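Local atomic coordinates of IscA (PDB entry 1X0G), a protein that binds a [2Fe-2S] cluster and probably serves as a scaffold on which iron-sulfur clusters are assembled. Residues 12-15 / 16-20; 82-86 / 87-91. One frame throughout, in Å; residues are numbered along the deposited sequence.

From the N terminus the chain first forms helix 6-15, and contact 1 (12-15 with 16-20) is where that helix ends and its last turn runs into the loop leading to strand 27-34. Contact 2 (82-86 with 87-91) comes much later, closing the hairpin between strands 78-82 and 89-93. The two contacts are in series: contact 1 is complete before contact 2 begins, so neither nests in the other. Their centres lie about 16 Å apart, yet they touch, Leu-12 CD2 packing on Phe-90 CZ at 3.9 Å. This side-chain meeting ties the end of the helix to strand 89-93 of the three-stranded sheet.

Contact 1: 12-15 / 16-20; sequences LERL and QTHGV
This is a local contact at the C-terminal end of helix 6-15, where Leu-12 and Glu-13 of the last helical turn offer their carbonyl groups to Gln-16 and Thr-17 at the start of the loop before strand 27-34. Beyond Leu-15 there is no further helical turn to supply N-H donors to the last carbonyl oxygens. Gln-16 N donates to Leu-12 O at 3.2 Å, the last i-to-i+4 bond here, with an N-H...O angle of 145°. At the next carbonyl a side chain arrives: Thr-17 OG1 donates a weak hydrogen bond of 2.9 Å to Glu-13 O. Threonine suits this place because its hydroxyl sits on CB, close enough to the backbone to reach a carbonyl one turn back.

Gln-16 is the first residue to leave helical backbone angles. Its CB lies 3.4 Å from Leu-12 O, and with CG anti to the backbone N (chi1 -168°) the chain continues to Trp-62 of strand 62-66, which Leu-12 and Glu-13 also touch. Leu-12 is buried, as befits an aliphatic residue on the inner side of the helix, whereas Leu-15 packs on Leu-85 of the second subunit.

At the outer surface Arg-14 bends at chi2 and chi3 and crosses the side chain of His-18 at about a right angle. The guanidinium and imidazole planes are nearly parallel, 5° apart, but the two groups do not stack: the touch is Arg-14 NH2 on His-18 CB at 3.7 Å. The imidazole turns its edge to the helix end, His-18 CD2 lying 3.6 Å from Arg-14 O, near the ring plane.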
ATOM      1  N   LEU C  12     -15.029  11.409  23.843  1.00 70.93           N
ATOM      2  CA  LEU C  12     -13.669  11.220  24.273  1.00 72.02           C
ATOM      3  C   LEU C  12     -13.466  11.183  25.768  1.00 73.37           C
ATOM      4  O   LEU C  12     -12.695  10.372  26.241  1.00 73.28           O
ATOM      5  CB  LEU C  12     -12.754  12.245  23.671  1.00 71.88           C
ATOM      6  CG  LEU C  12     -12.614  11.869  22.212  1.00 70.77           C
ATOM      7  CD1 LEU C  12     -11.879  12.958  21.544  1.00 69.25           C
ATOM      8  CD2 LEU C  12     -11.914  10.534  22.018  1.00 71.99           C
ATOM      9  N   GLU C  13     -14.130  12.017  26.539  1.00 75.11           N
ATOM     10  CA  GLU C  13     -13.887  11.876  27.974  1.00 78.52           C
ATOM     11  C   GLU C  13     -14.515  10.608  28.535  1.00 79.70           C
ATOM     12  O   GLU C  13     -14.119  10.146  29.626  1.00 81.04           O
ATOM     13  CB  GLU C  13     -14.306  13.091  28.787  1.00 78.17           C
ATOM     14  CG  GLU C  13     -15.676  13.546  28.447  1.00 82.40           C
ATOM     15  CD  GLU C  13     -15.697  15.022  28.145  1.00 88.12           C
ATOM     16  OE1 GLU C  13     -14.596  15.584  27.892  1.00 89.29           O
ATOM     17  OE2 GLU C  13     -16.807  15.617  28.162  1.00 90.56           O
ATOM     18  N   ARG C  14     -15.482  10.060  27.798  1.00 80.67           N
ATOM     19  CA  ARG C  14     -16.218   8.870  28.199  1.00 81.59           C
ATOM     20  C   ARG C  14     -15.311   7.650  28.185  1.00 81.84           C
ATOM     21  O   ARG C  14     -15.367   6.825  29.082  1.00 81.64           O
ATOM     22  CB  ARG C  14     -17.384   8.630  27.238  1.00 82.22           C
ATOM     23  CG  ARG C  14     -18.668   8.128  27.931  1.00 83.92           C
ATOM     24  CD  ARG C  14     -19.238   6.929  27.192  1.00 84.27           C
ATOM     25  NE  ARG C  14     -18.802   5.682  27.818  1.00 87.45           N
ATOM     26  CZ  ARG C  14     -18.117   4.705  27.212  1.00 90.00           C
ATOM     27  NH1 ARG C  14     -17.766   4.797  25.924  1.00 90.56           N
ATOM     28  NH2 ARG C  14     -17.788   3.612  27.906  1.00 90.25           N
ATOM     29  N   LEU C  15     -14.479   7.558  27.154  1.00 82.35           N
ATOM     30  CA  LEU C  15     -13.554   6.453  26.968  1.00 83.08           C
ATOM     31  C   LEU C  15     -12.292   6.633  27.810  1.00 83.87           C
ATOM     32  O   LEU C  15     -11.608   5.653  28.141  1.00 84.07           O
ATOM     33  CB  LEU C  15     -13.174   6.364  25.494  1.00 82.94           C
ATOM     34  CG  LEU C  15     -14.350   6.323  24.523  1.00 82.70           C
ATOM     35  CD1 LEU C  15     -13.999   6.977  23.209  1.00 80.20           C
ATOM     36  CD2 LEU C  15     -14.803   4.874  24.329  1.00 83.14           C
ATOM     37  N   GLN C  16     -11.989   7.893  28.139  1.00 84.47           N
ATOM     38  CA  GLN C  16     -10.874   8.273  29.002  1.00 85.05           C
ATOM     39  C   GLN C  16     -11.307   7.867  30.423  1.00 85.91           C
ATOM     40  O   GLN C  16     -10.764   8.305  31.433  1.00 86.05           O
ATOM     41  CB  GLN C  16     -10.610   9.773  28.807  1.00 84.58           C
ATOM     42  CG  GLN C  16      -9.337  10.357  29.381  1.00 84.79           C
ATOM     43  CD  GLN C  16      -9.623  11.438  30.458  1.00 86.42           C
ATOM     44  OE1 GLN C  16     -10.300  12.437  30.184  1.00 85.69           O
ATOM     45  NE2 GLN C  16      -9.099  11.236  31.687  1.00 85.18           N
ATOM     46  N   THR C  17     -12.317   7.003  30.455  1.00 86.98           N
ATOM     47  CA  THR C  17     -12.760   6.272  31.633  1.00 88.34           C
ATOM     48  C   THR C  17     -13.520   5.038  31.113  1.00 89.58           C
ATOM     49  O   THR C  17     -13.793   4.954  29.907  1.00 89.95           O
ATOM     50  CB  THR C  17     -13.712   7.122  32.467  1.00 88.21           C
ATOM     51  OG1 THR C  17     -13.754   8.449  31.925  1.00 87.32           O
ATOM     52  CG2 THR C  17     -13.262   7.141  33.940  1.00 88.39           C
ATOM     53  N   HIS C  18     -13.835   4.071  31.982  1.00 90.63           N
ATOM     54  CA  HIS C  18     -14.627   2.889  31.572  1.00 91.96           C
ATOM     55  C   HIS C  18     -13.977   2.107  30.415  1.00 92.51           C
ATOM     56  O   HIS C  18     -14.565   1.194  29.840  1.00 92.79           O
ATOM     57  CB  HIS C  18     -16.056   3.294  31.179  1.00 92.10           C
ATOM     58  CG  HIS C  18     -16.699   4.267  32.123  1.00 94.06           C
ATOM     59  ND1 HIS C  18     -16.970   3.961  33.446  1.00 95.68           N
ATOM     60  CD2 HIS C  18     -17.146   5.533  31.931  1.00 95.04           C
ATOM     61  CE1 HIS C  18     -17.543   5.000  34.030  1.00 95.59           C
ATOM     62  NE2 HIS C  18     -17.662   5.967  33.134  1.00 96.82           N
ATOM     63  N   GLY C  19     -12.771   2.517  30.063  1.00 93.05           N
ATOM     64  CA  GLY C  19     -11.891   1.780  29.181  1.00 93.72           C
ATOM     65  C   GLY C  19     -10.534   2.355  29.530  1.00 94.20           C
ATOM     66  O   GLY C  19      -9.785   2.748  28.628  1.00 94.05           O
ATOM     67  N   VAL C  20     -10.254   2.403  30.849  1.00 94.57           N
ATOM     68  CA  VAL C  20      -9.122   3.138  31.497  1.00 94.92           C
ATOM     69  C   VAL C  20      -7.710   2.788  30.970  1.00 95.10           C
ATOM     70  O   VAL C  20      -6.687   3.042  31.642  1.00 95.07           O
ATOM     71  CB  VAL C  20      -9.194   3.095  33.087  1.00 94.94           C
ATOM     72  CG1 VAL C  20      -8.060   3.902  33.742  1.00 94.56           C
ATOM     73  CG2 VAL C  20     -10.547   3.610  33.600  1.00 95.38           C
TER

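Contact 2: 82-86 / 87-91; sequences IEDLM and GGAFR
A tight turn joins strand 78-82 to strand 89-93, and the side chain of Asp-84 reaches across it to Gly-88. Its CG sits between the backbone N and the carbonyl carbon (chi1 48°), which swings the carboxylate over the turn; Asp-84 OD1 then accepts a weak hydrogen bond of 2.8 Å from Gly-88 N. The backbone makes a type I turn from Asp-84 to Gly-87, closed by a hydrogen bond of 2.9 Å from Gly-87 N to Asp-84 O. Glycine fits both following places, since at the backbone angles of Gly-87 and Gly-88 a CB would jam against the preceding carbonyl oxygen.

The motif is a beta hairpin, and Ile-82 and Ala-89 form its antiparallel hydrogen-bonded pair through two reciprocal bonds, Ile-82 N to Ala-89 O at 2.9 Å and Ala-89 N to Ile-82 O at 3.1 Å.

Both side chains of this pair lie on one sheet face, where Arg-91 joins them: Ile-82 CD1 meets Arg-91 CG at 3.8 Å, and Ala-89 CB lies in plane at the guanidinium edge. A water donates to Ile-82 O and to Asp-84 OD2, and accepts a weak bond from Arg-91 NH1 at 3.1 Å, bridging a carboxylate and guanidinium that do not touch directly. Asp-84 and Met-86 also pack on Val-109 of the third subunit, and the Arg-91 side chain lies about 10 Å from the bound [2Fe-2S] cluster.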
ATOM      1  N   ILE C  82     -21.277  10.736  16.181  1.00 59.90           N
ATOM      2  CA  ILE C  82     -22.708  10.555  16.004  1.00 58.48           C
ATOM      3  C   ILE C  82     -23.228   9.259  16.659  1.00 57.85           C
ATOM      4  O   ILE C  82     -22.708   8.211  16.373  1.00 58.92           O
ATOM      5  CB  ILE C  82     -23.029  10.653  14.487  1.00 59.70           C
ATOM      6  CG1 ILE C  82     -22.860  12.109  14.072  1.00 60.46           C
ATOM      7  CG2 ILE C  82     -24.488  10.170  14.120  1.00 53.40           C
ATOM      8  CD1 ILE C  82     -23.150  12.367  12.624  1.00 64.80           C
ATOM      9  N   GLU C  83     -24.194   9.310  17.564  1.00 56.27           N
ATOM     10  CA  GLU C  83     -24.739   8.064  18.073  1.00 56.39           C
ATOM     11  C   GLU C  83     -25.359   7.228  16.959  1.00 55.11           C
ATOM     12  O   GLU C  83     -25.955   7.761  16.042  1.00 54.86           O
ATOM     13  CB  GLU C  83     -25.831   8.332  19.113  1.00 57.40           C
ATOM     14  CG  GLU C  83     -25.425   9.110  20.409  1.00 62.10           C
ATOM     15  CD  GLU C  83     -24.340   8.379  21.295  1.00 65.74           C
ATOM     16  OE1 GLU C  83     -24.056   7.136  21.150  1.00 58.21           O
ATOM     17  OE2 GLU C  83     -23.777   9.102  22.156  1.00 66.81           O
ATOM     18  N   ASP C  84     -25.273   5.912  17.056  1.00 54.67           N
ATOM     19  CA  ASP C  84     -26.005   5.026  16.152  1.00 54.96           C
ATOM     20  C   ASP C  84     -26.312   3.754  16.879  1.00 55.95           C
ATOM     21  O   ASP C  84     -25.961   3.654  18.044  1.00 56.24           O
ATOM     22  CB  ASP C  84     -25.242   4.718  14.901  1.00 54.95           C
ATOM     23  CG  ASP C  84     -23.751   4.283  15.164  1.00 59.68           C
ATOM     24  OD1 ASP C  84     -23.462   3.553  16.174  1.00 60.45           O
ATOM     25  OD2 ASP C  84     -22.856   4.687  14.339  1.00 61.76           O
ATOM     26  N   LEU C  85     -26.988   2.809  16.219  1.00 56.54           N
ATOM     27  CA  LEU C  85     -27.279   1.523  16.793  1.00 58.01           C
ATOM     28  C   LEU C  85     -26.026   0.711  17.126  1.00 60.17           C
ATOM     29  O   LEU C  85     -26.071  -0.223  17.890  1.00 62.08           O
ATOM     30  CB  LEU C  85     -28.102   0.712  15.816  1.00 57.44           C
ATOM     31  CG  LEU C  85     -29.487   1.243  15.536  1.00 54.80           C
ATOM     32  CD1 LEU C  85     -30.136   0.210  14.739  1.00 50.84           C
ATOM     33  CD2 LEU C  85     -30.203   1.428  16.804  1.00 55.51           C
ATOM     34  N   MET C  86     -24.906   1.021  16.553  1.00 61.24           N
ATOM     35  CA  MET C  86     -23.707   0.393  17.037  1.00 64.28           C
ATOM     36  C   MET C  86     -23.127   1.017  18.326  1.00 64.25           C
ATOM     37  O   MET C  86     -22.076   0.587  18.741  1.00 66.80           O
ATOM     38  CB  MET C  86     -22.583   0.503  15.959  1.00 65.32           C
ATOM     39  CG  MET C  86     -22.742  -0.449  14.794  1.00 72.14           C
ATOM     40  SD  MET C  86     -22.944  -2.052  15.582  1.00 84.35           S
ATOM     41  CE  MET C  86     -21.176  -2.314  15.938  1.00 80.00           C
ATOM     42  N   GLY C  87     -23.675   2.072  18.910  1.00 62.21           N
ATOM     43  CA  GLY C  87     -22.927   2.740  20.010  1.00 60.19           C
ATOM     44  C   GLY C  87     -22.252   4.073  19.692  1.00 59.06           C
ATOM     45  O   GLY C  87     -21.943   4.886  20.577  1.00 58.08           O
ATOM     46  N   GLY C  88     -22.032   4.302  18.409  1.00 58.15           N
ATOM     47  CA  GLY C  88     -21.756   5.630  17.943  1.00 57.79           C
ATOM     48  C   GLY C  88     -20.602   5.417  17.027  1.00 58.82           C
ATOM     49  O   GLY C  88     -20.111   4.324  16.918  1.00 59.18           O
ATOM     50  N   ALA C  89     -20.160   6.469  16.366  1.00 59.65           N
ATOM     51  CA  ALA C  89     -18.947   6.436  15.552  1.00 59.70           C
ATOM     52  C   ALA C  89     -18.496   7.865  15.328  1.00 61.27           C
ATOM     53  O   ALA C  89     -19.314   8.788  15.219  1.00 61.14           O
ATOM     54  CB  ALA C  89     -19.182   5.753  14.251  1.00 56.61           C
ATOM     55  N   PHE C  90     -17.187   8.052  15.283  1.00 63.30           N
ATOM     56  CA  PHE C  90     -16.628   9.315  14.819  1.00 64.79           C
ATOM     57  C   PHE C  90     -16.922   9.534  13.384  1.00 65.43           C
ATOM     58  O   PHE C  90     -17.021   8.576  12.660  1.00 65.90           O
ATOM     59  CB  PHE C  90     -15.130   9.323  15.043  1.00 64.61           C
ATOM     60  CG  PHE C  90     -14.804   9.307  16.476  1.00 65.14           C
ATOM     61  CD1 PHE C  90     -14.480   8.105  17.110  1.00 63.13           C
ATOM     62  CD2 PHE C  90     -14.960  10.479  17.241  1.00 62.41           C
ATOM     63  CE1 PHE C  90     -14.268   8.092  18.483  1.00 63.27           C
ATOM     64  CE2 PHE C  90     -14.682  10.490  18.614  1.00 62.22           C
ATOM     65  CZ  PHE C  90     -14.354   9.304  19.240  1.00 61.58           C
ATOM     66  N   ARG C  91     -17.092  10.801  13.007  1.00 66.25           N
ATOM     67  CA  ARG C  91     -17.301  11.201  11.624  1.00 67.05           C
ATOM     68  C   ARG C  91     -16.232  12.135  11.349  1.00 66.62           C
ATOM     69  O   ARG C  91     -15.853  12.875  12.226  1.00 66.97           O
ATOM     70  CB  ARG C  91     -18.588  12.024  11.445  1.00 66.80           C
ATOM     71  CG  ARG C  91     -19.825  11.252  11.226  1.00 70.65           C
ATOM     72  CD  ARG C  91     -19.777  10.295  10.004  1.00 79.20           C
ATOM     73  NE  ARG C  91     -21.089   9.638   9.945  1.00 82.36           N
ATOM     74  CZ  ARG C  91     -21.442   8.595  10.705  1.00 82.70           C
ATOM     75  NH1 ARG C  91     -20.540   8.058  11.542  1.00 81.60           N
ATOM     76  NH2 ARG C  91     -22.691   8.104  10.627  1.00 79.81           N
TER
HETATM   77  O   HOH W   1     -22.347   7.292  13.890  1.00 62.54           O